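Local coordinates for response regulator receiver protein (Pseudoalteromonas atlantica T6c, PDB 3KTO) that is probably a CheY-like response regulator receiver protein that takes part in signalling to transcription, at residues A[10-15]-A[58-63]; A[41-46]-A[72-77]; A[54-59]-A[81-86]; A[66-71]-A[96-101]; A[85-90]-A[104-109]. All coordinates share one frame; numbering follows the deposited sequence.

In the fold
Contacts 3 and 5, centres about 8 Å apart, are consecutive strand pairings of one parallel sheet and share Val85 and Met86. Contact 4 packs helix 66-76 against helix 92-100 over one face of that sheet, about 8 Å from contact 3 between centres. Contact 2, its centre about 19 Å from that of contact 5, uses the C-terminal end of helix 66-76. Contact 1 joins the end of strand 8-12 and the loop after it to the loop after strand 51-57, at the C-terminal ends of the strands. There Lys109 NZ forms salt bridges with Asp13 OD2 (3.0 Å) and Glu57 OE1 (3.1 Å). Glu57 probably replaces the phospho-accepting aspartate of relatives, so ordinary phosphorylation cannot be assumed.

Contact 1. Residues A[10-15]-A[58-63]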
# COMPACT_ATOMS: atom_id res chain seq x y z
N TYR A 10 7.42 -12.78 -17.69
CA TYR A 10 6.06 -12.59 -17.22
C TYR A 10 6.04 -11.94 -15.85
O TYR A 10 6.72 -12.40 -14.92
CB TYR A 10 5.33 -13.93 -17.14
CG TYR A 10 5.18 -14.65 -18.46
CD1 TYR A 10 4.56 -14.03 -19.55
CD2 TYR A 10 5.64 -15.96 -18.62
CE1 TYR A 10 4.40 -14.70 -20.76
CE2 TYR A 10 5.49 -16.63 -19.83
CZ TYR A 10 4.87 -16.00 -20.90
OH TYR A 10 4.72 -16.66 -22.10
N LEU A 11 5.26 -10.87 -15.72
CA LEU A 11 5.10 -10.18 -14.45
C LEU A 11 3.67 -10.40 -13.95
O LEU A 11 2.71 -10.08 -14.65
CB LEU A 11 5.37 -8.68 -14.60
CG LEU A 11 5.03 -7.78 -13.40
CD1 LEU A 11 5.77 -8.26 -12.15
CD2 LEU A 11 5.39 -6.34 -13.70
N VAL A 12 3.53 -10.98 -12.76
CA VAL A 12 2.21 -11.21 -12.18
C VAL A 12 2.17 -10.36 -10.91
O VAL A 12 2.88 -10.62 -9.94
CB VAL A 12 2.02 -12.70 -11.84
CG1 VAL A 12 0.57 -12.97 -11.48
CG2 VAL A 12 2.43 -13.56 -13.02
N ASP A 13 1.33 -9.33 -10.93
CA ASP A 13 1.21 -8.39 -9.82
C ASP A 13 -0.15 -7.73 -9.97
O ASP A 13 -0.47 -7.21 -11.04
CB ASP A 13 2.34 -7.35 -9.94
CG ASP A 13 2.40 -6.41 -8.75
OD1 ASP A 13 1.34 -6.07 -8.19
OD2 ASP A 13 3.52 -5.99 -8.38
N HIS A 14 -0.95 -7.74 -8.90
CA HIS A 14 -2.28 -7.14 -8.93
C HIS A 14 -2.28 -5.61 -8.83
O HIS A 14 -3.32 -4.97 -8.98
CB HIS A 14 -3.13 -7.70 -7.80
CG HIS A 14 -2.59 -7.38 -6.44
ND1 HIS A 14 -1.42 -7.92 -5.96
CD2 HIS A 14 -3.03 -6.53 -5.49
CE1 HIS A 14 -1.16 -7.42 -4.77
NE2 HIS A 14 -2.12 -6.57 -4.46
N GLN A 15 -1.11 -5.02 -8.57
CA GLN A 15 -1.02 -3.58 -8.46
C GLN A 15 -0.77 -2.93 -9.82
O GLN A 15 0.30 -3.10 -10.41
CB GLN A 15 0.09 -3.19 -7.49
CG GLN A 15 -0.26 -3.42 -6.02
CD GLN A 15 -1.41 -2.53 -5.56
OE1 GLN A 15 -1.45 -1.33 -5.86
NE2 GLN A 15 -2.35 -3.11 -4.82
N ALA A 58 4.45 -11.59 -4.15
CA ALA A 58 4.19 -12.66 -3.20
C ALA A 58 2.77 -12.76 -2.69
O ALA A 58 2.26 -13.86 -2.45
CB ALA A 58 5.16 -12.54 -1.98
N HIS A 59 2.11 -11.61 -2.53
CA HIS A 59 0.76 -11.59 -1.97
C HIS A 59 -0.29 -11.05 -2.94
O HIS A 59 -0.91 -10.02 -2.69
CB HIS A 59 0.76 -10.75 -0.69
CG HIS A 59 1.89 -11.08 0.23
ND1 HIS A 59 2.15 -12.36 0.66
CD2 HIS A 59 2.82 -10.29 0.81
CE1 HIS A 59 3.19 -12.35 1.47
NE2 HIS A 59 3.62 -11.11 1.58
N LEU A 60 -0.48 -11.77 -4.04
CA LEU A 60 -1.44 -11.37 -5.06
C LEU A 60 -2.83 -11.15 -4.47
O LEU A 60 -3.33 -11.97 -3.71
CB LEU A 60 -1.49 -12.43 -6.16
CG LEU A 60 -0.21 -12.52 -7.00
CD1 LEU A 60 -0.20 -13.81 -7.81
CD2 LEU A 60 -0.10 -11.30 -7.91
N GLU A 61 -3.41 -10.01 -4.82
CA GLU A 61 -4.73 -9.61 -4.34
C GLU A 61 -4.87 -9.62 -2.82
O GLU A 61 -5.96 -9.79 -2.28
CB GLU A 61 -5.81 -10.50 -4.99
CG GLU A 61 -5.75 -10.45 -6.51
CD GLU A 61 -7.03 -10.90 -7.18
OE1 GLU A 61 -7.53 -12.00 -6.86
OE2 GLU A 61 -7.54 -10.16 -8.04
N ASP A 62 -3.76 -9.40 -2.13
CA ASP A 62 -3.76 -9.37 -0.67
C ASP A 62 -3.99 -10.73 -0.01
O ASP A 62 -4.30 -10.81 1.18
CB ASP A 62 -4.79 -8.35 -0.18
CG ASP A 62 -4.19 -7.31 0.75
OD1 ASP A 62 -2.96 -7.08 0.69
OD2 ASP A 62 -4.95 -6.71 1.54
N LYS A 63 -3.84 -11.79 -0.80
CA LYS A 63 -3.96 -13.17 -0.31
C LYS A 63 -2.53 -13.57 0.03
O LYS A 63 -1.72 -13.82 -0.85
CB LYS A 63 -4.52 -14.09 -1.39
CG LYS A 63 -6.03 -14.02 -1.56
CD LYS A 63 -6.50 -12.69 -2.10
CE LYS A 63 -8.02 -12.62 -2.12
NZ LYS A 63 -8.63 -13.84 -2.72
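His14 lays one face of its imidazole against the backbone of Leu60 and Glu61. The peptide nitrogen of Glu61 stands 3.1 Å above the ring plane, offset toward the rim, and Leu60 C is over the same face. His14 CE1 also comes within 3.3 Å of His59 O, at an oblique angle to the ring. The placement follows from the first torsion: His14 CG sits between the backbone N and the carbonyl carbon (chi1 63°), which turns the ring onto the 58-63 loop, while Gln15 CG lies over the opposite face. Beside the ring, the Leu60 and Val12 side chains cross at about a right angle, with Leu60 CD1 3.8 Å from Val12 CG1 and Leu60 CD2 3.7 Å from Asp13 CA. With an alanine here in place of His14, the Glu61 peptide would probably lose its flat cover and the loop would be freer to shift. In the next shell the loop is braced by its own turn, Asp62 N bonding to His59 O (3.0 Å). In segment 10-15, Asp13 OD1 accepts from Gln15 N (2.7 Å) in an Asx turn just ahead of helix 16-26, while Asp13 OD2 forms a salt bridge with Lys109. Loops after the first and third strands, meeting beside Asp13, Glu57 and Lys109, are characteristic of the active-site end of the CheY-like receiver fold.

Contact 2. Residues A[41-46]-A[72-77]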
# COMPACT_ATOMS: atom_id res chain seq x y z
N SER A 41 -5.51 -15.10 -14.10
CA SER A 41 -5.25 -14.58 -15.44
C SER A 41 -3.99 -15.19 -16.05
O SER A 41 -3.98 -15.56 -17.23
CB SER A 41 -5.11 -13.06 -15.40
OG SER A 41 -4.85 -12.57 -16.70
N PHE A 42 -2.93 -15.29 -15.26
CA PHE A 42 -1.69 -15.87 -15.76
C PHE A 42 -1.84 -17.35 -16.10
O PHE A 42 -1.23 -17.83 -17.05
CB PHE A 42 -0.55 -15.75 -14.75
CG PHE A 42 0.70 -16.44 -15.19
CD1 PHE A 42 1.49 -15.90 -16.20
CD2 PHE A 42 1.05 -17.67 -14.64
CE1 PHE A 42 2.61 -16.58 -16.67
CE2 PHE A 42 2.17 -18.36 -15.10
CZ PHE A 42 2.95 -17.81 -16.13
N MSE A 43 -2.64 -18.06 -15.31
CA MSE A 43 -2.84 -19.49 -15.54
C MSE A 43 -3.59 -19.80 -16.83
O MSE A 43 -3.68 -20.96 -17.23
CB MSE A 43 -3.56 -20.12 -14.35
CG MSE A 43 -2.70 -20.23 -13.11
SE MSE A 43 -1.08 -21.22 -13.43
CE MSE A 43 -1.35 -22.60 -12.10
N ARG A 44 -4.12 -18.77 -17.48
CA ARG A 44 -4.85 -18.95 -18.74
C ARG A 44 -3.88 -18.71 -19.89
O ARG A 44 -4.21 -18.90 -21.05
CB ARG A 44 -6.00 -17.95 -18.86
CG ARG A 44 -7.20 -18.25 -18.00
CD ARG A 44 -8.21 -17.13 -18.12
NE ARG A 44 -9.52 -17.47 -17.57
CZ ARG A 44 -9.73 -17.90 -16.33
NH1 ARG A 44 -8.71 -18.05 -15.49
NH2 ARG A 44 -10.96 -18.18 -15.92
N GLN A 45 -2.67 -18.28 -19.53
CA GLN A 45 -1.64 -17.96 -20.50
C GLN A 45 -0.83 -19.16 -20.94
O GLN A 45 -0.35 -19.93 -20.12
CB GLN A 45 -0.70 -16.91 -19.91
CG GLN A 45 0.47 -16.53 -20.80
CD GLN A 45 0.03 -15.86 -22.08
OE1 GLN A 45 -0.75 -14.92 -22.07
NE2 GLN A 45 0.55 -16.35 -23.20
N GLN A 46 -0.70 -19.32 -22.25
CA GLN A 46 0.08 -20.42 -22.80
C GLN A 46 1.54 -20.01 -22.63
O GLN A 46 2.03 -19.13 -23.33
CB GLN A 46 -0.24 -20.61 -24.29
CG GLN A 46 -0.64 -22.04 -24.68
CD GLN A 46 0.49 -23.04 -24.55
OE1 GLN A 46 0.34 -24.22 -24.90
NE2 GLN A 46 1.64 -22.59 -24.06
N GLU A 72 5.14 -22.31 -6.59
CA GLU A 72 5.21 -23.71 -6.18
C GLU A 72 4.43 -24.60 -7.15
O GLU A 72 4.88 -25.68 -7.52
CB GLU A 72 4.65 -23.87 -4.76
CG GLU A 72 5.44 -23.06 -3.72
CD GLU A 72 4.81 -23.09 -2.33
OE1 GLU A 72 3.60 -23.34 -2.22
OE2 GLU A 72 5.54 -22.83 -1.36
N THR A 73 3.26 -24.14 -7.58
CA THR A 73 2.44 -24.90 -8.51
C THR A 73 3.15 -25.11 -9.84
O THR A 73 3.18 -26.23 -10.36
CB THR A 73 1.10 -24.19 -8.77
OG1 THR A 73 0.31 -24.21 -7.58
CG2 THR A 73 0.34 -24.89 -9.91
N LEU A 74 3.71 -24.04 -10.39
CA LEU A 74 4.41 -24.11 -11.66
C LEU A 74 5.62 -25.02 -11.57
O LEU A 74 5.91 -25.78 -12.50
CB LEU A 74 4.86 -22.71 -12.09
CG LEU A 74 3.77 -21.69 -12.39
CD1 LEU A 74 4.42 -20.35 -12.65
CD2 LEU A 74 2.95 -22.13 -13.60
N VAL A 75 6.34 -24.96 -10.45
CA VAL A 75 7.51 -25.80 -10.25
C VAL A 75 7.07 -27.25 -10.16
O VAL A 75 7.76 -28.16 -10.64
CB VAL A 75 8.28 -25.41 -8.97
CG1 VAL A 75 9.36 -26.45 -8.67
CG2 VAL A 75 8.90 -24.04 -9.13
N LYS A 76 5.92 -27.47 -9.56
CA LYS A 76 5.38 -28.82 -9.42
C LYS A 76 5.02 -29.36 -10.81
O LYS A 76 5.14 -30.55 -11.06
CB LYS A 76 4.15 -28.79 -8.53
CG LYS A 76 3.78 -30.13 -7.96
CD LYS A 76 2.53 -30.04 -7.11
CE LYS A 76 2.31 -31.34 -6.35
NZ LYS A 76 2.28 -32.52 -7.25
N ARG A 77 4.59 -28.47 -11.71
CA ARG A 77 4.21 -28.86 -13.06
C ARG A 77 5.37 -28.89 -14.05
O ARG A 77 5.17 -28.88 -15.26
CB ARG A 77 3.12 -27.94 -13.61
CG ARG A 77 1.83 -28.00 -12.84
CD ARG A 77 0.79 -27.09 -13.44
NE ARG A 77 -0.44 -27.09 -12.66
CZ ARG A 77 -1.51 -26.37 -12.95
NH1 ARG A 77 -1.51 -25.58 -14.02
NH2 ARG A 77 -2.58 -26.42 -12.17
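Met43, a selenomethionine, and Phe42 supply the apolar touches on helix 66-76. Phe42 CE2 meets Leu74 CD1 at 3.9 Å, the leucine branch standing obliquely to the ring. Met43 SE slides past Leu74 CD2 at 4.1 Å, the two chains running in opposite directions, and Met43 CE ends 3.6 Å from Thr73 CG2. That reach depends on bends at chi2 (-57°) and chi3 of Met43, which carry its methyl across to the helix. The second kind of contact is methyl against guanidinium: Met43 CE lies over a face of Arg77, 3.5 Å from NH1, and Thr73 CG2 lies over the same face, also offset from its centre. Arg77 reaches this point with its chain extended from CG to NE. No hydrogen bond crosses the contact, and Thr73 OG1 is bonded back to Glu69 O in its own helix. Deeper in, Phe42 packs edge-to-face with Tyr10 and with Phe36 of strand 32-36, while Met54 of strand 51-57 touches both Phe42 and Leu74, so that a side chain of the sheet lies under both helices' contact residues.

Contact 3. Residues A[54-59]-A[81-86]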
# COMPACT_ATOMS: atom_id res chain seq x y z
N MSE A 54 10.39 -14.90 -14.75
CA MSE A 54 9.16 -14.39 -14.17
C MSE A 54 9.41 -13.49 -12.95
O MSE A 54 10.42 -13.61 -12.28
CB MSE A 54 8.23 -15.54 -13.75
CG MSE A 54 7.59 -16.32 -14.90
SE MSE A 54 6.19 -17.56 -14.34
CE MSE A 54 5.06 -16.31 -13.49
N ILE A 55 8.46 -12.59 -12.70
CA ILE A 55 8.51 -11.69 -11.56
C ILE A 55 7.11 -11.83 -10.98
O ILE A 55 6.11 -11.65 -11.69
CB ILE A 55 8.75 -10.24 -11.97
CG1 ILE A 55 10.10 -10.14 -12.69
CG2 ILE A 55 8.71 -9.34 -10.74
CD1 ILE A 55 10.51 -8.72 -13.07
N ILE A 56 7.04 -12.18 -9.70
CA ILE A 56 5.75 -12.40 -9.07
C ILE A 56 5.64 -11.73 -7.70
O ILE A 56 6.55 -11.81 -6.88
CB ILE A 56 5.51 -13.92 -8.88
CG1 ILE A 56 5.69 -14.65 -10.22
CG2 ILE A 56 4.12 -14.18 -8.33
CD1 ILE A 56 5.53 -16.19 -10.10
N GLU A 57 4.51 -11.05 -7.50
CA GLU A 57 4.21 -10.38 -6.24
C GLU A 57 3.82 -11.53 -5.32
O GLU A 57 2.97 -12.36 -5.67
CB GLU A 57 3.03 -9.40 -6.43
CG GLU A 57 2.19 -9.10 -5.18
CD GLU A 57 2.96 -8.45 -4.05
OE1 GLU A 57 3.55 -7.36 -4.26
OE2 GLU A 57 2.97 -9.02 -2.94
N ALA A 58 4.45 -11.59 -4.15
CA ALA A 58 4.19 -12.66 -3.20
C ALA A 58 2.77 -12.76 -2.69
O ALA A 58 2.26 -13.86 -2.45
CB ALA A 58 5.16 -12.54 -1.98
N HIS A 59 2.11 -11.61 -2.53
CA HIS A 59 0.76 -11.59 -1.97
C HIS A 59 -0.29 -11.05 -2.94
O HIS A 59 -0.91 -10.02 -2.69
CB HIS A 59 0.76 -10.75 -0.69
CG HIS A 59 1.89 -11.08 0.23
ND1 HIS A 59 2.15 -12.36 0.66
CD2 HIS A 59 2.82 -10.29 0.81
CE1 HIS A 59 3.19 -12.35 1.47
NE2 HIS A 59 3.62 -11.11 1.58
N LEU A 81 11.43 -21.61 -14.56
CA LEU A 81 11.89 -20.32 -15.05
C LEU A 81 12.42 -19.52 -13.88
O LEU A 81 11.78 -19.48 -12.83
CB LEU A 81 10.74 -19.55 -15.70
CG LEU A 81 10.04 -20.18 -16.91
CD1 LEU A 81 8.78 -19.38 -17.24
CD2 LEU A 81 10.98 -20.22 -18.09
N PRO A 82 13.59 -18.89 -14.03
CA PRO A 82 14.16 -18.09 -12.94
C PRO A 82 13.08 -17.10 -12.52
O PRO A 82 12.57 -16.35 -13.35
CB PRO A 82 15.34 -17.39 -13.60
CG PRO A 82 15.76 -18.36 -14.66
CD PRO A 82 14.44 -18.81 -15.23
N THR A 83 12.74 -17.11 -11.23
CA THR A 83 11.69 -16.23 -10.75
C THR A 83 12.13 -15.29 -9.64
O THR A 83 12.76 -15.70 -8.66
CB THR A 83 10.50 -17.05 -10.24
OG1 THR A 83 9.98 -17.86 -11.31
CG2 THR A 83 9.40 -16.14 -9.71
N ILE A 84 11.80 -14.01 -9.82
CA ILE A 84 12.10 -12.97 -8.85
C ILE A 84 10.79 -12.73 -8.09
O ILE A 84 9.79 -12.34 -8.69
CB ILE A 84 12.50 -11.64 -9.54
CG1 ILE A 84 13.75 -11.84 -10.41
CG2 ILE A 84 12.76 -10.58 -8.50
CD1 ILE A 84 14.11 -10.60 -11.22
N VAL A 85 10.78 -12.97 -6.79
CA VAL A 85 9.58 -12.73 -6.00
C VAL A 85 9.70 -11.37 -5.30
O VAL A 85 10.75 -11.04 -4.75
CB VAL A 85 9.37 -13.86 -4.97
CG1 VAL A 85 8.21 -13.52 -4.05
CG2 VAL A 85 9.10 -15.18 -5.70
N MSE A 86 8.64 -10.56 -5.36
CA MSE A 86 8.63 -9.24 -4.76
C MSE A 86 7.45 -9.09 -3.81
O MSE A 86 6.40 -9.71 -4.01
CB MSE A 86 8.54 -8.16 -5.84
CG MSE A 86 9.65 -8.25 -6.89
SE MSE A 86 9.55 -6.82 -8.20
CE MSE A 86 10.44 -5.45 -7.16
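Five backbone hydrogen bonds zip Met54 to Ala58 against Pro82 to Met86. Ala58 N reaches Met86 O at 2.7 Å and Ile84 N reaches Met54 O at 2.8 Å, the latter with an N-H...O angle of 170°; Met54 N to Pro82 O, Ile56 N to Ile84 O and Met86 N to Ile56 O complete the ladder. The short strand axes approach to 4.6 Å and run 21° apart, a parallel pair with Ile55 facing Ile84 and Ile56 facing Val85. Beyond the ladder, the Glu57 chain bends at chi2 (61°), and its OE2 takes His59 N on the anti lone pair at 2.8 Å, while OE1 makes a salt bridge with Lys109. Thr83 OG1 donates to Leu81 O (2.9 Å), which ties down the start of its strand. The apolar packing splits by face. On the side of Ile55, Ile84 and Met86, Ile55 CG2 lies 3.7 Å from Met86 SE; on the other, Ile56 CD1 meets Thr83 CG2 at 3.9 Å. Just past the strand end, Ala58 CB meets Val85 CG1 at 3.8 Å. These two neighbouring inner strands belong to the beta-alpha-beta unit in which helix 66-76 is the crossover, covering the Met54, Thr83 and Val85 face through Leu71 and Leu74; helix 113-127 packs on Ile84 from the opposite face, and strand 8-12 borders strand 51-57.

Contact 4. Residues A[66-71]-A[96-101]; sequences SGIELL and VRAMRA
Ile68 and Ala98 bring their CA atoms to 5.9 Å where helices 66-76 and 92-100 run nearly side by side, the short axes 9.7 Å apart and 14° from parallel. Ile68 reaches across with two branches: CG2 rests 3.6 Å from Arg97 CG, on the aliphatic part of the arginine, and CD1 meets Ala98 CB at 4.0 Å. One turn further along, Leu71 closes on Ala101, the first residue beyond the helix. Its CD2 is 3.8 Å from Ala101 CB, and its CG lies 3.4 Å from Ala101 O, so the carbonyl oxygen abuts the leucine's fork. With CG anti to the backbone nitrogen (chi1 173°), Leu71 sends its forked end into the seam, CD1 toward Thr83 and CD2 toward Val85. A glycine in its place would likely open a gap against Ala101 and the strand residues behind it. Arg97, extended from CG to NE, lies along the outer side of the seam, its charge met by salt bridges to Glu72 OE2 from NE and to Asp65 OD2 from NH1, while Glu69 OE2 remains 4.9 Å from NH2. The chemistry therefore divides the seam: small and branched apolar groups make its buried part, and its outer side places an arginine beside acids.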
# COMPACT_ATOMS: atom_id res chain seq x y z
N SER A 66 -0.00 -16.04 -1.86
CA SER A 66 -0.61 -16.62 -3.07
C SER A 66 0.32 -16.59 -4.29
O SER A 66 0.26 -17.48 -5.14
CB SER A 66 -1.95 -15.93 -3.40
OG SER A 66 -1.82 -14.55 -3.64
N GLY A 67 1.20 -15.60 -4.36
CA GLY A 67 2.14 -15.53 -5.47
C GLY A 67 3.15 -16.66 -5.36
O GLY A 67 3.53 -17.27 -6.37
N ILE A 68 3.60 -16.95 -4.14
CA ILE A 68 4.57 -18.02 -3.91
C ILE A 68 3.90 -19.36 -4.21
O ILE A 68 4.52 -20.26 -4.76
CB ILE A 68 5.07 -17.98 -2.45
CG1 ILE A 68 5.82 -16.66 -2.21
CG2 ILE A 68 6.00 -19.15 -2.18
CD1 ILE A 68 6.09 -16.36 -0.74
N GLU A 69 2.62 -19.48 -3.86
CA GLU A 69 1.88 -20.71 -4.14
C GLU A 69 1.88 -20.91 -5.66
O GLU A 69 2.07 -22.02 -6.17
CB GLU A 69 0.46 -20.57 -3.60
CG GLU A 69 -0.40 -21.80 -3.74
CD GLU A 69 -1.78 -21.60 -3.14
OE1 GLU A 69 -2.46 -20.64 -3.54
OE2 GLU A 69 -2.18 -22.40 -2.27
N LEU A 70 1.69 -19.83 -6.40
CA LEU A 70 1.70 -19.90 -7.86
C LEU A 70 3.05 -20.47 -8.30
O LEU A 70 3.11 -21.36 -9.14
CB LEU A 70 1.50 -18.52 -8.48
CG LEU A 70 1.69 -18.41 -10.00
CD1 LEU A 70 0.76 -19.37 -10.74
CD2 LEU A 70 1.43 -16.98 -10.42
N LEU A 71 4.14 -19.94 -7.74
CA LEU A 71 5.47 -20.42 -8.09
C LEU A 71 5.59 -21.92 -7.77
O LEU A 71 6.08 -22.69 -8.58
CB LEU A 71 6.56 -19.65 -7.31
CG LEU A 71 8.00 -20.16 -7.45
CD1 LEU A 71 8.38 -20.31 -8.93
CD2 LEU A 71 8.94 -19.17 -6.76
N VAL A 96 11.39 -17.24 3.46
CA VAL A 96 11.91 -18.60 3.47
C VAL A 96 11.10 -19.51 2.54
O VAL A 96 11.67 -20.31 1.80
CB VAL A 96 11.89 -19.19 4.91
CG1 VAL A 96 12.26 -20.67 4.90
CG2 VAL A 96 12.87 -18.41 5.80
N ARG A 97 9.78 -19.39 2.57
CA ARG A 97 8.95 -20.21 1.70
C ARG A 97 9.29 -19.91 0.24
O ARG A 97 9.32 -20.81 -0.61
CB ARG A 97 7.48 -19.91 1.97
CG ARG A 97 6.53 -20.68 1.09
CD ARG A 97 5.09 -20.37 1.43
NE ARG A 97 4.19 -21.19 0.62
CZ ARG A 97 2.87 -21.21 0.77
NH1 ARG A 97 2.29 -20.47 1.71
NH2 ARG A 97 2.14 -21.99 -0.01
N ALA A 98 9.55 -18.64 -0.06
CA ALA A 98 9.90 -18.21 -1.40
C ALA A 98 11.19 -18.87 -1.85
O ALA A 98 11.26 -19.39 -2.97
CB ALA A 98 10.05 -16.70 -1.43
N MSE A 99 12.20 -18.85 -1.00
CA MSE A 99 13.48 -19.46 -1.35
C MSE A 99 13.34 -20.97 -1.54
O MSE A 99 13.94 -21.54 -2.44
CB MSE A 99 14.56 -19.12 -0.31
CG MSE A 99 14.87 -17.60 -0.18
SE MSE A 99 15.01 -16.61 -1.86
CE MSE A 99 13.18 -16.24 -2.08
N ARG A 100 12.55 -21.63 -0.70
CA ARG A 100 12.35 -23.07 -0.85
C ARG A 100 11.55 -23.37 -2.12
O ARG A 100 11.59 -24.49 -2.63
CB ARG A 100 11.62 -23.65 0.36
CG ARG A 100 12.52 -23.85 1.56
CD ARG A 100 11.73 -24.28 2.78
NE ARG A 100 12.62 -24.65 3.88
CZ ARG A 100 12.28 -24.59 5.16
NH1 ARG A 100 11.07 -24.17 5.49
NH2 ARG A 100 13.14 -24.94 6.10
N ALA A 101 10.83 -22.38 -2.61
CA ALA A 101 10.02 -22.56 -3.81
C ALA A 101 10.87 -22.32 -5.06
O ALA A 101 10.35 -22.22 -6.17
CB ALA A 101 8.82 -21.61 -3.79

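Contact 5. Residues A[85-90]-A[104-109]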
# COMPACT_ATOMS: atom_id res chain seq x y z
N VAL A 85 10.78 -12.97 -6.79
CA VAL A 85 9.58 -12.73 -6.00
C VAL A 85 9.70 -11.37 -5.30
O VAL A 85 10.75 -11.04 -4.75
CB VAL A 85 9.37 -13.86 -4.97
CG1 VAL A 85 8.21 -13.52 -4.05
CG2 VAL A 85 9.10 -15.18 -5.70
N MSE A 86 8.64 -10.56 -5.36
CA MSE A 86 8.63 -9.24 -4.76
C MSE A 86 7.45 -9.09 -3.81
O MSE A 86 6.40 -9.71 -4.01
CB MSE A 86 8.54 -8.16 -5.84
CG MSE A 86 9.65 -8.25 -6.89
SE MSE A 86 9.55 -6.82 -8.20
CE MSE A 86 10.44 -5.45 -7.16
N ALA A 87 7.62 -8.28 -2.78
CA ALA A 87 6.55 -8.06 -1.81
C ALA A 87 6.75 -6.72 -1.13
O ALA A 87 7.87 -6.32 -0.83
CB ALA A 87 6.54 -9.20 -0.77
N SER A 88 5.65 -6.01 -0.91
CA SER A 88 5.71 -4.72 -0.24
C SER A 88 5.43 -4.96 1.24
O SER A 88 5.49 -4.05 2.06
CB SER A 88 4.67 -3.77 -0.83
OG SER A 88 3.40 -4.39 -0.91
N SER A 89 5.14 -6.22 1.55
CA SER A 89 4.85 -6.67 2.90
C SER A 89 5.44 -8.06 3.05
O SER A 89 5.21 -8.94 2.21
CB SER A 89 3.34 -6.74 3.12
OG SER A 89 3.03 -7.33 4.36
N SER A 90 6.21 -8.29 4.11
CA SER A 90 6.78 -9.61 4.26
C SER A 90 7.38 -9.95 5.61
O SER A 90 8.06 -9.12 6.22
CB SER A 90 7.86 -9.82 3.19
OG SER A 90 8.56 -11.03 3.41
N ALA A 104 14.68 -17.14 -7.49
CA ALA A 104 16.07 -16.73 -7.72
C ALA A 104 16.45 -15.60 -6.76
O ALA A 104 17.60 -15.46 -6.38
CB ALA A 104 16.25 -16.27 -9.17
N ASP A 105 15.46 -14.80 -6.37
CA ASP A 105 15.68 -13.70 -5.43
C ASP A 105 14.34 -13.27 -4.86
O ASP A 105 13.28 -13.56 -5.42
CB ASP A 105 16.38 -12.52 -6.13
CG ASP A 105 17.04 -11.54 -5.14
OD1 ASP A 105 17.23 -11.90 -3.97
OD2 ASP A 105 17.37 -10.40 -5.55
N PHE A 106 14.39 -12.61 -3.71
CA PHE A 106 13.20 -12.09 -3.04
C PHE A 106 13.55 -10.62 -2.82
O PHE A 106 14.55 -10.32 -2.17
CB PHE A 106 13.00 -12.81 -1.70
CG PHE A 106 11.72 -12.45 -1.01
CD1 PHE A 106 10.57 -13.21 -1.19
CD2 PHE A 106 11.65 -11.34 -0.18
CE1 PHE A 106 9.38 -12.86 -0.58
CE2 PHE A 106 10.46 -10.97 0.44
CZ PHE A 106 9.32 -11.73 0.25
N ILE A 107 12.74 -9.72 -3.37
CA ILE A 107 12.98 -8.28 -3.25
C ILE A 107 11.84 -7.55 -2.54
O ILE A 107 10.68 -7.64 -2.94
CB ILE A 107 13.12 -7.62 -4.65
CG1 ILE A 107 14.23 -8.30 -5.46
CG2 ILE A 107 13.44 -6.14 -4.49
CD1 ILE A 107 14.36 -7.75 -6.87
N GLU A 108 12.17 -6.84 -1.47
CA GLU A 108 11.14 -6.09 -0.75
C GLU A 108 10.85 -4.82 -1.53
O GLU A 108 11.75 -4.26 -2.16
CB GLU A 108 11.63 -5.71 0.65
CG GLU A 108 11.90 -6.89 1.57
CD GLU A 108 12.71 -6.48 2.79
OE1 GLU A 108 13.95 -6.35 2.67
OE2 GLU A 108 12.09 -6.27 3.86
N LYS A 109 9.60 -4.38 -1.51
CA LYS A 109 9.19 -3.14 -2.18
C LYS A 109 8.76 -2.18 -1.06
O LYS A 109 8.21 -2.60 -0.05
CB LYS A 109 7.99 -3.39 -3.11
CG LYS A 109 8.31 -4.24 -4.33
CD LYS A 109 7.16 -4.23 -5.33
CE LYS A 109 5.94 -4.98 -4.81
NZ LYS A 109 4.82 -4.99 -5.82
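The last beta-alpha-beta unit ends here, with Val85, Met86 and Ala87 bridged in parallel to Phe106, Ile107 and Glu108 of edge strand 105-108. Val85 N bonds to Asp105 O (2.9 Å) and Ile107 N to Val85 O (2.8 Å); Ala87 N to Ile107 O follows, and Lys109 N to Ala87 O (2.7 Å) approaches from above the carbonyl plane. The short strand axes approach to 4.6 Å at an angle of 19°. On the Val85 and Ala87 face, the Phe106 ring is placed by CG anti to the backbone nitrogen (chi1 -174°). Its CD1 lies 3.7 Å from Val85 CG1, and its CZ 3.9 Å from Ala87 CB and 3.3 Å from Ser90 OG, all obliquely. Helix 92-100, the unit's crossover, backs the ring with Thr94, Ala98 and Met99. In CheY and several relatives an aromatic here changes rotamer on activation; Phe106 probably holds that position, but Ala87 lacks the hydroxyl that usually couples to it, so a like switch is not implied. On the other face Met86 runs alongside Ile107, and Lys109 crosses Met86 at about a right angle, its CG 3.7 Å from Met86 CE. A bend at chi3 (-69°) carries Lys109 NZ between Asp13 and Glu57.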